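Local coordinates for precorrin-3 methylase (Rhodobacter capsulatus, PDB 3NUT), which probably transfers a methyl group from S-adenosyl-L-methionine to a corrin precursor on the pathway to adenosylcobalamin, at residues 9-14 and 70-75; 30-35 and 80-85; 36-41 and 52-57; 97-102 and 113-118; 193-198 and 229-234. All coordinates share one frame; numbering follows the deposited sequence.

Contacts 1 to 4 are built round one five-stranded parallel sheet, in the order 55-58, 37-40, 80-85, 10-15, 113-116. Contact 3 pairs the first two strands. The other three lay helices on the sheet: contact 2 on one face, contacts 1 and 4 on the other. The centres of contacts 1 and 2 are about 9 Å apart, and those of contacts 2 and 3 are about 8 Å apart. Contact 5 belongs to a mixed five-stranded sheet, with its centre about 33 to 42 Å from theirs. S-adenosyl-L-homocysteine is bound between the sheets. It lies about 10 Å from the side chains of Val84 and Ile115 and about 7 Å from that of Val229.

Contact 1 (9-14 and 70-75); sequences GWVTVA and HALEMA
Val11 presses its CG2 methyl against the 70-75 helix and touches Ala71, Leu72 and Ala75. This is helix-on-sheet packing in an alpha/beta domain: helix 65-76 lies on one face of the parallel sheet, over strand 10-15. The nearest atom to CG2 of Val11 is the carbonyl O of Ala71, at 3.5 Å. Ala75 CB, one turn further on, is 3.7 Å from Val11 CG2. The other methyl, CG1 of Val11, has Ala71 CB as its neighbour at 4.2 Å. CG1 lies anti to the backbone N (chi1 174°), which leaves CG2 beside that N and facing the later turn of the helix. Leu72 starts out pointing away, but its CD2 swings back to 4.3 Å from Val11 CG2.

The two alanines have little bulk, and the axes of the short segments come within 7.3 Å. Ala75 CB also meets the backbone of the strand, 3.6 Å from Trp10 O. Trp10 starts away from the helix, and its indole makes a cation-pi contact with Arg114. The Ala71 carbonyl is held by the helix itself, since it accepts the backbone N-H of Ala75.

Further out, Leu98 of helix 94-104 touches both Val11 and Leu72 and closes that side of the apolar cluster. Backbone bonds to strands 80-85 and 113-116 hold strand 10-15 in place. At its start, Gly9 brings its CA to 3.6 Å from Ala75 O; a CB on Gly9 would fall 2.7 Å from that oxygen.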
# COMPACT_ATOMS: atom_id res chain seq x y z
N GLY A 9 6.68 3.38 29.55
CA GLY A 9 5.76 3.71 28.46
C GLY A 9 6.23 3.42 27.05
O GLY A 9 7.29 2.83 26.83
N TRP A 10 5.44 3.83 26.07
CA TRP A 10 5.84 3.70 24.70
C TRP A 10 5.13 4.68 23.77
O TRP A 10 4.28 5.44 24.19
CB TRP A 10 5.63 2.28 24.22
CG TRP A 10 4.35 1.58 24.66
CD1 TRP A 10 4.26 0.54 25.54
CD2 TRP A 10 3.02 1.82 24.18
NE1 TRP A 10 2.96 0.12 25.65
CE2 TRP A 10 2.17 0.87 24.81
CE3 TRP A 10 2.46 2.73 23.27
CZ2 TRP A 10 0.77 0.82 24.59
CZ3 TRP A 10 1.08 2.69 23.05
CH2 TRP A 10 0.24 1.74 23.72
N VAL A 11 5.49 4.65 22.50
CA VAL A 11 4.84 5.49 21.51
C VAL A 11 4.47 4.54 20.39
O VAL A 11 5.32 3.85 19.83
CB VAL A 11 5.80 6.60 20.96
CG1 VAL A 11 5.16 7.38 19.83
CG2 VAL A 11 6.27 7.55 22.06
N THR A 12 3.19 4.50 20.06
CA THR A 12 2.77 3.72 18.93
C THR A 12 2.29 4.72 17.89
O THR A 12 1.54 5.65 18.20
CB THR A 12 1.62 2.76 19.33
OG1 THR A 12 2.14 1.72 20.17
CG2 THR A 12 0.97 2.11 18.08
N VAL A 13 2.70 4.56 16.65
CA VAL A 13 2.11 5.34 15.59
C VAL A 13 1.17 4.38 14.87
O VAL A 13 1.60 3.35 14.40
CB VAL A 13 3.17 5.92 14.65
CG1 VAL A 13 2.52 6.86 13.63
CG2 VAL A 13 4.18 6.67 15.46
N ALA A 14 -0.12 4.71 14.82
CA ALA A 14 -1.15 3.80 14.37
C ALA A 14 -1.98 4.33 13.21
O ALA A 14 -2.55 5.43 13.30
CB ALA A 14 -2.07 3.46 15.55
N HIS A 70 7.00 15.52 21.73
CA HIS A 70 6.17 15.53 22.92
C HIS A 70 5.69 14.13 23.26
O HIS A 70 5.65 13.76 24.44
CB HIS A 70 4.99 16.46 22.72
CG HIS A 70 4.04 16.49 23.89
ND1 HIS A 70 2.67 16.52 23.73
CD2 HIS A 70 4.27 16.52 25.22
CE1 HIS A 70 2.10 16.57 24.92
NE2 HIS A 70 3.05 16.56 25.84
N ALA A 71 5.33 13.38 22.22
CA ALA A 71 4.96 11.99 22.38
C ALA A 71 6.09 11.20 23.07
O ALA A 71 5.85 10.42 23.98
CB ALA A 71 4.63 11.38 21.03
N LEU A 72 7.33 11.43 22.61
CA LEU A 72 8.50 10.78 23.20
C LEU A 72 8.67 11.16 24.66
O LEU A 72 9.05 10.32 25.48
CB LEU A 72 9.78 11.10 22.43
CG LEU A 72 9.98 10.65 20.99
CD1 LEU A 72 11.27 11.29 20.51
CD2 LEU A 72 10.09 9.12 20.91
N GLU A 73 8.37 12.42 24.98
CA GLU A 73 8.57 12.93 26.34
C GLU A 73 7.61 12.31 27.30
O GLU A 73 7.96 12.07 28.46
CB GLU A 73 8.41 14.46 26.40
CG GLU A 73 9.57 15.26 25.80
CD GLU A 73 9.19 16.73 25.53
OE1 GLU A 73 8.10 17.16 25.95
OE2 GLU A 73 9.98 17.46 24.91
N MET A 74 6.38 12.08 26.83
CA MET A 74 5.34 11.48 27.66
C MET A 74 5.68 10.01 27.90
O MET A 74 5.49 9.50 29.00
CB MET A 74 3.96 11.61 27.02
CG MET A 74 3.41 13.04 26.84
SD MET A 74 1.79 13.01 25.90
CE MET A 74 0.81 13.05 27.30
N ALA A 75 6.19 9.34 26.87
CA ALA A 75 6.53 7.94 26.98
C ALA A 75 7.60 7.76 28.05
O ALA A 75 7.65 6.73 28.71
CB ALA A 75 6.99 7.38 25.65

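Contact 2 (30-35 and 80-85); sequences AALAEA and RVVVVS
The guanidinium of Arg80 meets the carbonyl O of Glu34 obliquely. Its NH1 gives that oxygen a weak hydrogen bond, 3.0 Å from Arg80 NH1 to Glu34 O, bent to 125° at the hydrogen. The Glu34 carboxylate stands near the same nitrogen, its OE2 4.3 Å from Arg80 NH1, beyond a salt bridge. The helix belongs to a beta-alpha-beta crossover: 26-34 joins parallel strands 10-15 and 37-40 and packs over strand 80-85, which lies between them. Replacing Arg80 by a leucine would remove the NH1 donor and would probably leave Glu34 O without this weak bond and the Glu34 carboxylate without its nearby positive charge.

Beside the Arg80 carbonyl, Ala35 CA makes a CA-H...O contact with Arg80 O at 3.4 Å. Val82 is the main apolar partner. With CG1 anti to the backbone N (chi1 176°), its CG2 sits beside that N and reaches Ala35 CB at 3.6 Å. The same methyl also touches Ala31 O. Val82 CG1 takes Leu32 instead, whose chain crosses it at about a right angle. Leu32 CD2 bridges two strand residues, 4.1 Å from Val82 CG1 and 4.0 Å from Val84 CG1.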
# COMPACT_ATOMS: atom_id res chain seq x y z
N ALA A 30 -6.77 -2.58 19.29
CA ALA A 30 -6.20 -3.01 20.60
C ALA A 30 -5.20 -2.00 21.21
O ALA A 30 -5.22 -1.79 22.42
CB ALA A 30 -5.57 -4.40 20.50
N ALA A 31 -4.34 -1.40 20.39
CA ALA A 31 -3.46 -0.32 20.86
C ALA A 31 -4.27 0.88 21.40
O ALA A 31 -3.94 1.47 22.44
CB ALA A 31 -2.52 0.15 19.73
N LEU A 32 -5.32 1.25 20.67
CA LEU A 32 -6.17 2.37 21.08
C LEU A 32 -6.82 2.06 22.42
O LEU A 32 -7.00 2.97 23.23
CB LEU A 32 -7.25 2.69 20.01
CG LEU A 32 -6.84 3.37 18.68
CD1 LEU A 32 -7.95 3.28 17.64
CD2 LEU A 32 -6.44 4.85 18.88
N ALA A 33 -7.19 0.80 22.65
CA ALA A 33 -7.77 0.40 23.95
C ALA A 33 -6.72 0.41 25.08
O ALA A 33 -7.09 0.46 26.26
CB ALA A 33 -8.48 -1.00 23.87
N GLU A 34 -5.44 0.35 24.71
CA GLU A 34 -4.33 0.40 25.69
C GLU A 34 -3.74 1.77 25.99
O GLU A 34 -3.06 1.92 26.98
CB GLU A 34 -3.17 -0.47 25.23
CG GLU A 34 -3.34 -1.92 25.43
CD GLU A 34 -2.07 -2.51 25.93
OE1 GLU A 34 -1.33 -3.10 25.11
OE2 GLU A 34 -1.79 -2.34 27.16
N ALA A 35 -3.96 2.74 25.10
CA ALA A 35 -3.45 4.11 25.24
C ALA A 35 -3.81 4.80 26.54
O ALA A 35 -4.99 4.79 26.91
CB ALA A 35 -3.99 4.94 24.11
N ARG A 80 1.55 5.62 27.79
CA ARG A 80 1.40 4.76 26.64
C ARG A 80 0.71 5.60 25.56
O ARG A 80 -0.52 5.76 25.57
CB ARG A 80 0.59 3.49 26.99
CG ARG A 80 1.36 2.44 27.76
CD ARG A 80 0.47 1.33 28.32
NE ARG A 80 0.20 1.65 29.72
CZ ARG A 80 -0.97 1.53 30.33
NH1 ARG A 80 -2.05 1.07 29.69
NH2 ARG A 80 -1.05 1.90 31.60
N VAL A 81 1.50 6.10 24.62
CA VAL A 81 1.10 7.15 23.69
C VAL A 81 0.84 6.54 22.33
O VAL A 81 1.73 5.92 21.75
CB VAL A 81 2.19 8.24 23.57
CG1 VAL A 81 1.68 9.45 22.82
CG2 VAL A 81 2.71 8.69 24.98
N VAL A 82 -0.39 6.69 21.83
CA VAL A 82 -0.70 6.32 20.46
C VAL A 82 -0.79 7.60 19.64
O VAL A 82 -1.59 8.48 19.94
CB VAL A 82 -2.06 5.56 20.33
CG1 VAL A 82 -2.39 5.28 18.85
CG2 VAL A 82 -2.05 4.24 21.16
N VAL A 83 0.03 7.69 18.61
CA VAL A 83 -0.04 8.84 17.72
C VAL A 83 -0.81 8.32 16.51
O VAL A 83 -0.46 7.28 15.93
CB VAL A 83 1.37 9.34 17.30
CG1 VAL A 83 1.26 10.42 16.22
CG2 VAL A 83 2.17 9.82 18.52
N VAL A 84 -1.86 9.01 16.11
CA VAL A 84 -2.70 8.47 15.05
C VAL A 84 -2.51 9.17 13.68
O VAL A 84 -2.34 10.38 13.62
CB VAL A 84 -4.19 8.41 15.47
CG1 VAL A 84 -4.39 7.28 16.51
CG2 VAL A 84 -4.68 9.77 16.06
N SER A 85 -2.55 8.37 12.61
CA SER A 85 -2.60 8.87 11.24
C SER A 85 -3.72 8.21 10.48
O SER A 85 -4.00 7.04 10.68
CB SER A 85 -1.32 8.53 10.51
OG SER A 85 -0.33 9.47 10.84

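Contact 3 (36-41 and 52-57); sequences TDIVGY and EGLTLH
His57 reaches across to Asp37, Ile38 and Val39. Its CB lies 3.7 Å from Ile38 O and also touches Val39 CG2. The next bond puts CG beside the backbone N (chi1 -53°), where it stays near the same two atoms, and the ring extends back along strand 37-40. CD2 of His57 passes 3.5 Å from Ile38 O, which lies at the edge of the ring, near its plane. CE1 lies near Asp37 OD2. At the tip, NE2 of His57 donates to OD2 of Asp37 at 3.0 Å, with an angle of 166° at the hydrogen. OD2 is also at the ring edge, and the carboxylate plane is turned 30° from the ring plane. The position of OD2 is less sure, because the Met74 CE methyl is modelled too close to it. It also makes a salt bridge to Arg79.

The backbones form a parallel beta ladder between 37-40 and 55-58, the latter an outermost strand of the sheet within this chain. Thr55 bonds to the residues before and after Asp37: its N-H goes to Thr36 O, and its O accepts Ile38 N at 2.9 Å. His57 does the same round Val39, giving its N-H to Ile38 O and accepting from Gly40 N in a longer bond of 3.3 Å.

Asp37 and Thr55 lie next to each other on the face that also holds Val39 and His57. Ile38 and Leu56 point to the other face, Ile38 CB near Leu56 CD1. Ile38 CD1 meets Leu54 CD1 at 3.9 Å.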
# COMPACT_ATOMS: atom_id res chain seq x y z
N THR A 36 -2.83 5.43 27.21
CA THR A 36 -3.14 6.46 28.22
C THR A 36 -3.30 7.79 27.52
O THR A 36 -3.99 8.69 27.99
CB THR A 36 -2.02 6.64 29.28
OG1 THR A 36 -0.78 7.00 28.63
CG2 THR A 36 -1.79 5.35 30.11
N ASP A 37 -2.61 7.94 26.39
CA ASP A 37 -2.62 9.17 25.68
C ASP A 37 -2.83 8.99 24.16
O ASP A 37 -2.14 8.20 23.53
CB ASP A 37 -1.32 9.91 25.96
CG ASP A 37 -1.14 10.24 27.46
OD1 ASP A 37 -0.71 9.38 28.24
OD2 ASP A 37 -1.40 11.38 27.85
N ILE A 38 -3.79 9.71 23.59
CA ILE A 38 -3.92 9.78 22.14
C ILE A 38 -3.54 11.16 21.58
O ILE A 38 -4.01 12.18 22.06
CB ILE A 38 -5.29 9.24 21.65
CG1 ILE A 38 -5.50 7.83 22.23
CG2 ILE A 38 -5.36 9.24 20.11
CD1 ILE A 38 -6.94 7.29 22.18
N VAL A 39 -2.64 11.18 20.60
CA VAL A 39 -2.20 12.42 19.95
C VAL A 39 -2.66 12.36 18.50
O VAL A 39 -2.35 11.39 17.80
CB VAL A 39 -0.64 12.52 20.00
CG1 VAL A 39 -0.13 13.75 19.23
CG2 VAL A 39 -0.16 12.53 21.44
N GLY A 40 -3.42 13.36 18.04
CA GLY A 40 -3.89 13.41 16.65
C GLY A 40 -5.13 14.25 16.40
O GLY A 40 -5.52 15.08 17.22
N TYR A 41 -5.75 14.02 15.27
CA TYR A 41 -6.82 14.84 14.80
C TYR A 41 -8.11 14.31 15.39
O TYR A 41 -8.65 13.31 14.94
CB TYR A 41 -6.83 14.85 13.27
CG TYR A 41 -7.97 15.65 12.65
CD1 TYR A 41 -8.01 17.05 12.75
CD2 TYR A 41 -8.99 15.00 11.96
CE1 TYR A 41 -9.06 17.78 12.18
CE2 TYR A 41 -10.03 15.71 11.38
CZ TYR A 41 -10.07 17.10 11.50
OH TYR A 41 -11.13 17.80 10.91
N GLU A 52 -11.08 5.95 32.97
CA GLU A 52 -10.20 6.54 33.96
C GLU A 52 -8.78 6.57 33.39
O GLU A 52 -8.26 5.56 32.96
CB GLU A 52 -10.32 5.72 35.27
CG GLU A 52 -9.11 5.70 36.24
CD GLU A 52 -9.12 4.48 37.19
OE1 GLU A 52 -10.17 4.24 37.87
OE2 GLU A 52 -8.08 3.76 37.24
N GLY A 53 -8.20 7.77 33.33
CA GLY A 53 -6.81 7.95 32.93
C GLY A 53 -6.55 8.33 31.48
O GLY A 53 -5.42 8.72 31.16
N LEU A 54 -7.57 8.22 30.62
CA LEU A 54 -7.40 8.52 29.17
C LEU A 54 -7.41 9.99 28.88
O LEU A 54 -8.33 10.71 29.26
CB LEU A 54 -8.46 7.82 28.29
CG LEU A 54 -8.45 8.21 26.80
CD1 LEU A 54 -7.25 7.64 26.05
CD2 LEU A 54 -9.76 7.79 26.11
N THR A 55 -6.39 10.43 28.15
CA THR A 55 -6.29 11.82 27.77
C THR A 55 -5.93 11.98 26.28
O THR A 55 -5.16 11.19 25.70
CB THR A 55 -5.36 12.60 28.74
OG1 THR A 55 -4.60 13.55 28.02
CG2 THR A 55 -4.38 11.70 29.41
N LEU A 56 -6.51 13.00 25.67
CA LEU A 56 -6.39 13.26 24.23
C LEU A 56 -5.70 14.59 24.00
O LEU A 56 -5.97 15.55 24.71
CB LEU A 56 -7.77 13.33 23.61
CG LEU A 56 -8.50 12.15 22.97
CD1 LEU A 56 -8.53 10.94 23.85
CD2 LEU A 56 -9.90 12.61 22.60
N HIS A 57 -4.83 14.64 22.99
CA HIS A 57 -4.01 15.82 22.71
C HIS A 57 -4.29 16.24 21.29
O HIS A 57 -3.75 15.65 20.37
CB HIS A 57 -2.51 15.51 22.91
CG HIS A 57 -2.19 14.91 24.24
ND1 HIS A 57 -1.68 15.65 25.29
CD2 HIS A 57 -2.34 13.65 24.70
CE1 HIS A 57 -1.52 14.87 26.34
NE2 HIS A 57 -1.91 13.65 26.01

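Contact 4 (97-102 and 113-118); sequences ALFEAL and IRILPG
Segment 97-102 runs nearly antiparallel to strand 113-116 (163°) with the axes 11.2 Å apart, so Leu98, Phe99 and Leu102 must bridge to Ile113 and Ile115 with side chains alone. Helix 94-104 is the connection of a beta-alpha-beta crossover. It leads from strand 80-85 to strand 113-116 and passes over strand 10-15, which lies between them in the parallel sheet.

Leu98 and Ile113 meet tip to tip, with Leu98 CD2 3.8 Å from Ile113 CG2. CD2 of Leu102 touches CD1 of Ile113. Phe99 takes its CG beside the backbone N (chi1 -63°), which brings the far end of the ring over to the strand. Phe99 and Ile113 pass alongside, heading opposite ways, CZ of Phe99 lying 3.9 Å from Ile113 CG2.

Trp242 of the second subunit meets the Phe99 ring and packs on Ile113, so this apolar cluster is part of the dimer interface. Beyond the strand, Gly118 N bonds to Asp88, which binds S-adenosyl-L-homocysteine. Ile115 and Phe99 approach from opposite directions, Ile115 CD1 3.6 Å from Phe99 CE2.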
# COMPACT_ATOMS: atom_id res chain seq x y z
N ALA A 97 8.12 11.26 10.75
CA ALA A 97 8.32 12.37 11.64
C ALA A 97 8.73 11.93 13.04
O ALA A 97 9.51 12.61 13.69
CB ALA A 97 7.04 13.17 11.74
N LEU A 98 8.18 10.81 13.51
CA LEU A 98 8.59 10.29 14.82
C LEU A 98 10.07 9.91 14.80
O LEU A 98 10.80 10.21 15.76
CB LEU A 98 7.72 9.11 15.27
CG LEU A 98 8.17 8.34 16.53
CD1 LEU A 98 8.12 9.24 17.76
CD2 LEU A 98 7.33 7.06 16.75
N PHE A 99 10.51 9.28 13.72
CA PHE A 99 11.90 8.87 13.61
C PHE A 99 12.81 10.07 13.35
O PHE A 99 13.95 10.10 13.84
CB PHE A 99 12.10 7.74 12.59
CG PHE A 99 11.38 6.49 12.98
CD1 PHE A 99 11.74 5.81 14.13
CD2 PHE A 99 10.30 6.01 12.24
CE1 PHE A 99 11.07 4.67 14.52
CE2 PHE A 99 9.63 4.88 12.62
CZ PHE A 99 9.99 4.21 13.75
N GLU A 100 12.28 11.07 12.65
CA GLU A 100 12.95 12.38 12.64
C GLU A 100 13.07 13.06 14.01
O GLU A 100 14.15 13.56 14.34
CB GLU A 100 12.34 13.35 11.63
CG GLU A 100 12.69 13.01 10.21
CD GLU A 100 11.89 13.81 9.18
OE1 GLU A 100 10.99 13.21 8.55
OE2 GLU A 100 12.19 15.03 9.01
N ALA A 101 12.01 13.10 14.81
CA ALA A 101 12.13 13.67 16.14
C ALA A 101 13.09 12.86 17.03
O ALA A 101 13.82 13.43 17.80
CB ALA A 101 10.77 13.78 16.81
N LEU A 102 13.07 11.53 16.90
CA LEU A 102 14.02 10.68 17.58
C LEU A 102 15.50 10.94 17.21
O LEU A 102 16.35 11.10 18.09
CB LEU A 102 13.63 9.20 17.40
CG LEU A 102 14.60 8.19 18.02
CD1 LEU A 102 14.51 8.21 19.55
CD2 LEU A 102 14.39 6.78 17.45
N ILE A 113 9.09 1.85 20.63
CA ILE A 113 8.34 2.42 19.55
C ILE A 113 7.74 1.29 18.74
O ILE A 113 8.40 0.32 18.48
CB ILE A 113 9.21 3.31 18.62
CG1 ILE A 113 9.33 4.71 19.22
CG2 ILE A 113 8.54 3.45 17.26
CD1 ILE A 113 10.67 5.46 18.87
N ARG A 114 6.47 1.43 18.37
CA ARG A 114 5.74 0.44 17.58
C ARG A 114 5.02 1.19 16.47
O ARG A 114 4.37 2.21 16.73
CB ARG A 114 4.71 -0.24 18.46
CG ARG A 114 5.28 -1.04 19.64
CD ARG A 114 4.25 -1.15 20.77
NE ARG A 114 4.73 -1.98 21.88
CZ ARG A 114 4.00 -2.38 22.91
NH1 ARG A 114 2.72 -2.06 23.02
NH2 ARG A 114 4.56 -3.13 23.86
N ILE A 115 5.14 0.71 15.24
CA ILE A 115 4.49 1.31 14.08
C ILE A 115 3.47 0.29 13.54
O ILE A 115 3.84 -0.81 13.15
CB ILE A 115 5.53 1.63 12.97
CG1 ILE A 115 6.71 2.44 13.55
CG2 ILE A 115 4.86 2.39 11.74
CD1 ILE A 115 6.36 3.92 13.88
N LEU A 116 2.18 0.68 13.55
CA LEU A 116 1.08 -0.23 13.24
C LEU A 116 0.42 0.17 11.92
O LEU A 116 -0.14 1.26 11.81
CB LEU A 116 0.05 -0.20 14.39
CG LEU A 116 0.66 -0.49 15.78
CD1 LEU A 116 -0.49 -0.60 16.80
CD2 LEU A 116 1.50 -1.79 15.76
N PRO A 117 0.51 -0.70 10.91
CA PRO A 117 0.07 -0.37 9.56
C PRO A 117 -1.44 -0.17 9.46
O PRO A 117 -2.16 -0.56 10.37
CB PRO A 117 0.51 -1.59 8.71
CG PRO A 117 0.84 -2.69 9.69
CD PRO A 117 1.26 -1.97 10.97
N GLY A 118 -1.90 0.42 8.35
CA GLY A 118 -3.37 0.50 8.03
C GLY A 118 -3.63 0.48 6.52
O GLY A 118 -2.68 0.47 5.70

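Contact 5 (193-198 and 229-234); sequences PGRLIL and VLVGNA
Arg195 folds its side chain back over the end of strand 227-231, across Val231 and onto the backbone of Gly232 and Asn233. The strands pair antiparallel inside the mixed five-stranded sheet of the second half of the protein. The Arg195 chain is bent at chi2 (68°) and again at chi3 (73°). These bends bring Asn233 C over one face of the guanidinium, toward its rim, 3.4 Å above the plane. Val231 CG1 lies at the guanidinium edge, in its plane, 3.9 Å from Arg195 NH1. The polar end is held by Glu192, in a salt bridge to NE. With an alanine here, Glu192 is likely to lose its charge partner, and a gap would probably open beside the Asn233 backbone.

Ile197 and Val231 form the non-hydrogen-bonded pair. Their side chains run alongside each other in the same direction, with Ile197 CD1 3.6 Å from Val231 CG1. On its other branch, Ile197 CG2 meets Val229 CG1, also at 3.6 Å. The bound S-adenosyl-L-homocysteine is not far from Val229.

Leu198 and Leu230 face the other side of the sheet. Their chains cross obliquely, and Leu198 CD2 touches Leu230 CD1 at 3.9 Å. This is the hydrogen-bonded pair: Leu198 N gives to Leu230 O at 2.9 Å, and Leu230 N returns a bond to Leu198 O at 3.0 Å. Past the paired residues, Gly232 N donates to Leu196 O at 3.2 Å, almost perfectly straight at 178°.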
# COMPACT_ATOMS: atom_id res chain seq x y z
N PRO A 193 -2.55 10.43 -24.95
CA PRO A 193 -3.83 11.10 -24.62
C PRO A 193 -4.92 10.24 -23.98
O PRO A 193 -5.65 10.73 -23.11
CB PRO A 193 -4.31 11.60 -25.99
CG PRO A 193 -3.06 11.86 -26.75
CD PRO A 193 -2.03 10.86 -26.26
N GLY A 194 -5.06 8.98 -24.42
CA GLY A 194 -6.07 8.07 -23.88
C GLY A 194 -5.71 7.36 -22.56
O GLY A 194 -6.35 6.36 -22.20
N ARG A 195 -4.71 7.89 -21.86
CA ARG A 195 -4.25 7.34 -20.58
C ARG A 195 -5.29 7.57 -19.50
O ARG A 195 -5.58 8.72 -19.15
CB ARG A 195 -2.92 7.99 -20.17
CG ARG A 195 -2.43 7.66 -18.76
CD ARG A 195 -2.03 6.22 -18.62
NE ARG A 195 -0.77 5.89 -19.29
CZ ARG A 195 0.44 6.05 -18.76
NH1 ARG A 195 0.60 6.57 -17.56
NH2 ARG A 195 1.52 5.70 -19.45
N LEU A 196 -5.85 6.49 -18.99
CA LEU A 196 -6.91 6.57 -18.00
C LEU A 196 -6.46 7.25 -16.69
O LEU A 196 -5.42 6.91 -16.13
CB LEU A 196 -7.46 5.17 -17.72
CG LEU A 196 -8.73 4.60 -18.37
CD1 LEU A 196 -9.16 5.23 -19.72
CD2 LEU A 196 -8.59 3.08 -18.52
N ILE A 197 -7.23 8.23 -16.24
CA ILE A 197 -7.03 8.87 -14.95
C ILE A 197 -8.33 8.77 -14.17
O ILE A 197 -9.43 8.89 -14.72
CB ILE A 197 -6.68 10.36 -15.07
CG1 ILE A 197 -5.80 10.65 -16.31
CG2 ILE A 197 -6.06 10.87 -13.74
CD1 ILE A 197 -4.35 10.11 -16.27
N LEU A 198 -8.16 8.56 -12.87
CA LEU A 198 -9.25 8.26 -11.96
C LEU A 198 -9.17 9.24 -10.83
O LEU A 198 -8.12 9.40 -10.22
CB LEU A 198 -9.09 6.85 -11.38
CG LEU A 198 -9.36 5.58 -12.18
CD1 LEU A 198 -8.27 5.23 -13.18
CD2 LEU A 198 -9.51 4.44 -11.18
N VAL A 229 -5.63 10.40 -6.67
CA VAL A 229 -5.72 10.34 -8.12
C VAL A 229 -4.87 9.18 -8.63
O VAL A 229 -3.66 9.10 -8.37
CB VAL A 229 -5.28 11.69 -8.78
CG1 VAL A 229 -5.34 11.62 -10.32
CG2 VAL A 229 -6.10 12.87 -8.24
N LEU A 230 -5.53 8.26 -9.33
CA LEU A 230 -4.86 7.10 -9.86
C LEU A 230 -4.62 7.28 -11.35
O LEU A 230 -5.51 7.68 -12.09
CB LEU A 230 -5.65 5.82 -9.59
CG LEU A 230 -6.11 5.54 -8.16
CD1 LEU A 230 -7.02 4.32 -8.13
CD2 LEU A 230 -4.95 5.37 -7.17
N VAL A 231 -3.39 7.00 -11.76
CA VAL A 231 -3.01 7.06 -13.14
C VAL A 231 -2.64 5.64 -13.55
O VAL A 231 -1.80 5.01 -12.91
CB VAL A 231 -1.78 7.98 -13.33
CG1 VAL A 231 -1.57 8.26 -14.81
CG2 VAL A 231 -1.97 9.28 -12.58
N GLY A 232 -3.27 5.13 -14.61
CA GLY A 232 -2.95 3.79 -15.09
C GLY A 232 -1.57 3.64 -15.71
O GLY A 232 -0.83 4.62 -15.83
N ASN A 233 -1.21 2.40 -16.06
CA ASN A 233 -0.15 2.12 -17.03
C ASN A 233 -0.69 2.54 -18.41
O ASN A 233 -1.86 2.94 -18.54
CB ASN A 233 0.15 0.61 -17.11
CG ASN A 233 0.76 0.04 -15.84
OD1 ASN A 233 1.97 0.13 -15.60
ND2 ASN A 233 -0.07 -0.61 -15.04
N ALA A 234 0.14 2.41 -19.44
CA ALA A 234 -0.34 2.51 -20.82
C ALA A 234 -1.37 1.42 -21.17
O ALA A 234 -2.28 1.67 -21.95
CB ALA A 234 0.84 2.48 -21.81